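Local coordinates for CRISPR-associated endonuclease Cas1 (Thermotoga maritima, PDB 4XTK), which probably cuts double-stranded DNA as a metal-dependent endonuclease of the CRISPR adaptive immune system, working as a homodimer that also joins Cas2, at residues 42-47 with 67-72. Sequence-based numbering, arbitrary orientation.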
ATOM      1  N   VAL E  42       1.969  -7.800  19.807  1.00 51.70           N
ATOM      2  CA  VAL E  42       2.438  -7.078  18.630  1.00 49.77           C
ATOM      3  C   VAL E  42       1.515  -7.203  17.425  1.00 54.99           C
ATOM      4  O   VAL E  42       1.242  -8.309  16.960  1.00 55.94           O
ATOM      5  CB  VAL E  42       3.830  -7.566  18.214  1.00 49.65           C
ATOM      6  CG1 VAL E  42       4.302  -6.830  16.960  1.00 42.09           C
ATOM      7  CG2 VAL E  42       4.800  -7.380  19.360  1.00 47.85           C
ATOM      8  N   MET E  43       1.002  -6.078  16.938  1.00 57.88           N
ATOM      9  CA  MET E  43       0.249  -6.102  15.683  1.00 55.57           C
ATOM     10  C   MET E  43       1.113  -5.994  14.430  1.00 49.14           C
ATOM     11  O   MET E  43       0.733  -6.504  13.387  1.00 48.83           O
ATOM     12  CB  MET E  43      -0.823  -5.018  15.670  1.00 59.50           C
ATOM     13  CG  MET E  43      -0.326  -3.602  15.689  1.00 58.52           C
ATOM     14  SD  MET E  43      -1.735  -2.539  15.370  1.00 78.29           S
ATOM     15  CE  MET E  43      -2.175  -3.069  13.715  1.00 75.41           C
ATOM     16  N   ASP E  44       2.254  -5.315  14.509  1.00 53.12           N
ATOM     17  CA  ASP E  44       3.136  -5.236  13.347  1.00 47.16           C
ATOM     18  C   ASP E  44       4.578  -4.878  13.701  1.00 46.14           C
ATOM     19  O   ASP E  44       4.858  -4.378  14.790  1.00 48.88           O
ATOM     20  CB  ASP E  44       2.597  -4.221  12.340  1.00 61.83           C
ATOM     21  CG  ASP E  44       2.688  -2.804  12.843  1.00 77.16           C
ATOM     22  OD1 ASP E  44       2.257  -2.549  13.987  1.00 90.37           O
ATOM     23  OD2 ASP E  44       3.203  -1.947  12.099  1.00 82.18           O
ATOM     24  N   ILE E  45       5.485  -5.129  12.759  1.00 44.31           N
ATOM     25  CA  ILE E  45       6.896  -4.809  12.935  1.00 39.36           C
ATOM     26  C   ILE E  45       7.417  -3.853  11.859  1.00 36.26           C
ATOM     27  O   ILE E  45       7.218  -4.078  10.666  1.00 43.93           O
ATOM     28  CB  ILE E  45       7.754  -6.086  12.922  1.00 48.88           C
ATOM     29  CG1 ILE E  45       7.297  -7.046  14.024  1.00 52.85           C
ATOM     30  CG2 ILE E  45       9.225  -5.745  13.097  1.00 49.20           C
ATOM     31  CD1 ILE E  45       7.838  -8.449  13.869  1.00 54.10           C
ATOM     32  N   LYS E  46       8.091  -2.790  12.286  1.00 36.91           N
ATOM     33  CA  LYS E  46       8.714  -1.839  11.367  1.00 36.30           C
ATOM     34  C   LYS E  46      10.247  -1.914  11.421  1.00 42.43           C
ATOM     35  O   LYS E  46      10.861  -1.580  12.436  1.00 45.19           O
ATOM     36  CB  LYS E  46       8.255  -0.414  11.682  1.00 35.08           C
ATOM     37  CG  LYS E  46       6.760  -0.162  11.503  1.00 41.11           C
ATOM     38  CD  LYS E  46       6.404   1.211  12.065  1.00 50.10           C
ATOM     39  CE  LYS E  46       4.905   1.480  12.118  1.00 48.04           C
ATOM     40  NZ  LYS E  46       4.138   0.755  11.068  1.00 51.37           N
ATOM     41  N   VAL E  47      10.854  -2.325  10.312  1.00 44.83           N
ATOM     42  CA  VAL E  47      12.294  -2.555  10.237  1.00 51.03           C
ATOM     43  C   VAL E  47      13.052  -1.413   9.563  1.00 51.56           C
ATOM     44  O   VAL E  47      12.907  -1.188   8.364  1.00 53.22           O
ATOM     45  CB  VAL E  47      12.596  -3.850   9.466  1.00 49.25           C
ATOM     46  CG1 VAL E  47      14.099  -4.030   9.294  1.00 55.71           C
ATOM     47  CG2 VAL E  47      11.988  -5.031  10.174  1.00 47.72           C
ATOM     48  N   PRO E  67       2.160  -8.509  10.086  1.00 45.21           N
ATOM     49  CA  PRO E  67       2.887  -7.997   8.928  1.00 43.46           C
ATOM     50  C   PRO E  67       4.156  -7.292   9.362  1.00 40.74           C
ATOM     51  O   PRO E  67       4.268  -6.846  10.509  1.00 41.06           O
ATOM     52  CB  PRO E  67       1.894  -7.023   8.286  1.00 40.91           C
ATOM     53  CG  PRO E  67       0.871  -6.728   9.337  1.00 40.55           C
ATOM     54  CD  PRO E  67       1.157  -7.550  10.559  1.00 39.32           C
ATOM     55  N   ILE E  68       5.117  -7.211   8.454  1.00 44.97           N
ATOM     56  CA  ILE E  68       6.368  -6.536   8.750  1.00 45.90           C
ATOM     57  C   ILE E  68       6.631  -5.496   7.667  1.00 47.30           C
ATOM     58  O   ILE E  68       6.640  -5.806   6.470  1.00 52.99           O
ATOM     59  CB  ILE E  68       7.539  -7.548   8.880  1.00 44.42           C
ATOM     60  CG1 ILE E  68       8.871  -6.835   9.080  1.00 45.51           C
ATOM     61  CG2 ILE E  68       7.619  -8.480   7.678  1.00 47.39           C
ATOM     62  CD1 ILE E  68       9.975  -7.792   9.452  1.00 45.44           C
ATOM     63  N   HIS E  69       6.795  -4.248   8.104  1.00 48.52           N
ATOM     64  CA  HIS E  69       7.037  -3.123   7.203  1.00 50.48           C
ATOM     65  C   HIS E  69       8.530  -2.820   7.095  1.00 49.83           C
ATOM     66  O   HIS E  69       9.252  -2.852   8.091  1.00 52.62           O
ATOM     67  CB  HIS E  69       6.300  -1.871   7.681  1.00 48.42           C
ATOM     68  CG  HIS E  69       4.845  -2.085   7.956  1.00 51.79           C
ATOM     69  ND1 HIS E  69       3.920  -2.274   6.953  1.00 54.09           N
ATOM     70  CD2 HIS E  69       4.153  -2.116   9.118  1.00 51.38           C
ATOM     71  CE1 HIS E  69       2.720  -2.428   7.487  1.00 50.25           C
ATOM     72  NE2 HIS E  69       2.834  -2.334   8.799  1.00 45.39           N
ATOM     73  N   PHE E  70       8.984  -2.509   5.886  1.00 41.29           N
ATOM     74  CA  PHE E  70      10.397  -2.246   5.652  1.00 37.36           C
ATOM     75  C   PHE E  70      10.654  -0.789   5.261  1.00 39.97           C
ATOM     76  O   PHE E  70       9.932  -0.215   4.441  1.00 38.39           O
ATOM     77  CB  PHE E  70      10.938  -3.194   4.573  1.00 31.38           C
ATOM     78  CG  PHE E  70      10.928  -4.641   4.978  1.00 40.90           C
ATOM     79  CD1 PHE E  70      11.991  -5.181   5.681  1.00 41.76           C
ATOM     80  CD2 PHE E  70       9.852  -5.458   4.667  1.00 44.01           C
ATOM     81  CE1 PHE E  70      11.984  -6.511   6.057  1.00 46.88           C
ATOM     82  CE2 PHE E  70       9.840  -6.788   5.042  1.00 45.04           C
ATOM     83  CZ  PHE E  70      10.904  -7.314   5.738  1.00 50.18           C
ATOM     84  N   PHE E  71      11.688  -0.200   5.856  1.00 49.30           N
ATOM     85  CA  PHE E  71      12.094   1.173   5.555  1.00 48.88           C
ATOM     86  C   PHE E  71      13.596   1.240   5.270  1.00 51.62           C
ATOM     87  O   PHE E  71      14.374   0.461   5.814  1.00 58.14           O
ATOM     88  CB  PHE E  71      11.734   2.108   6.712  1.00 49.56           C
ATOM     89  CG  PHE E  71      10.273   2.111   7.058  1.00 49.37           C
ATOM     90  CD1 PHE E  71       9.745   1.147   7.903  1.00 43.14           C
ATOM     91  CD2 PHE E  71       9.427   3.081   6.544  1.00 43.80           C
ATOM     92  CE1 PHE E  71       8.402   1.144   8.219  1.00 37.96           C
ATOM     93  CE2 PHE E  71       8.084   3.086   6.857  1.00 35.87           C
ATOM     94  CZ  PHE E  71       7.570   2.118   7.698  1.00 39.69           C
ATOM     95  N   ASN E  72      14.003   2.168   4.413  1.00 48.38           N
ATOM     96  CA  ASN E  72      15.407   2.277   4.047  1.00 45.25           C
ATOM     97  C   ASN E  72      16.199   3.160   5.015  1.00 54.26           C
ATOM     98  O   ASN E  72      15.704   3.521   6.086  1.00 51.54           O
ATOM     99  CB  ASN E  72      15.552   2.796   2.608  1.00 46.55           C
ATOM    100  CG  ASN E  72      15.082   4.241   2.432  1.00 55.23           C
ATOM    101  OD1 ASN E  72      14.943   5.001   3.394  1.00 55.46           O
ATOM    102  ND2 ASN E  72      14.858   4.627   1.181  1.00 49.06           N
TER
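Ile45 and Val47 of segment 42-47 pair in parallel with segment 67-72 through four backbone hydrogen bonds. Ile45 N donates to Pro67 O and Ile45 O accepts from His69 N; Val47 N then donates to His69 O at 2.8 Å, nearly straight (176°), and Val47 O accepts from Phe71 N at 3.0 Å. Each of the two residues thus uses both its N-H and its carbonyl, and the strand axes diverge by only 15°.

Apolar contacts fill the face that carries Ile45, Val47, Ile68 and Phe70. Val47 CG2, set beside its own backbone N with CG1 anti to that N, meets Ile68 CD1 at 3.5 Å, while Val47 CB lies 4.1 Å from Phe70 CD1. Leu61 of helix 55-63 packs on Ile45 and Ile68, and Phe70 touches Leu58 of the second subunit.

Polar groups gather on the other face. Lys46 NZ forms a salt bridge with Asp44 OD2 (3.0 Å), approaching nearly along the C-O axis; the lysine side chain, bent at its last torsion, turns NZ to the carboxylate. Asp44 OD2 also lies at the edge of the His69 ring, near its plane, 3.1 Å from His69 CD2, with carboxylate and ring planes 69° apart. His69 ND1 is hydrogen-bonded to Thr80 OG1 and Asp44 OD1 to Ser10 OG, which ties the cluster to both outer strands of this mixed sheet. Farther along, Lys46 CB rests 3.8 Å from Phe71 CE1.

The pair forms the centre of a four-stranded sheet in the N-terminal β-rich part of Cas1, away from the predicted manganese site, with helix 55-63 in the connection between the strands. Its chemistry is two-sided: apolar side chains pack on the face covered by helix 55-63 and, at Phe70, by the second subunit, whereas on the other a lysine probably offsets the charge of a buried carboxylate whose two oxygens have separate partners.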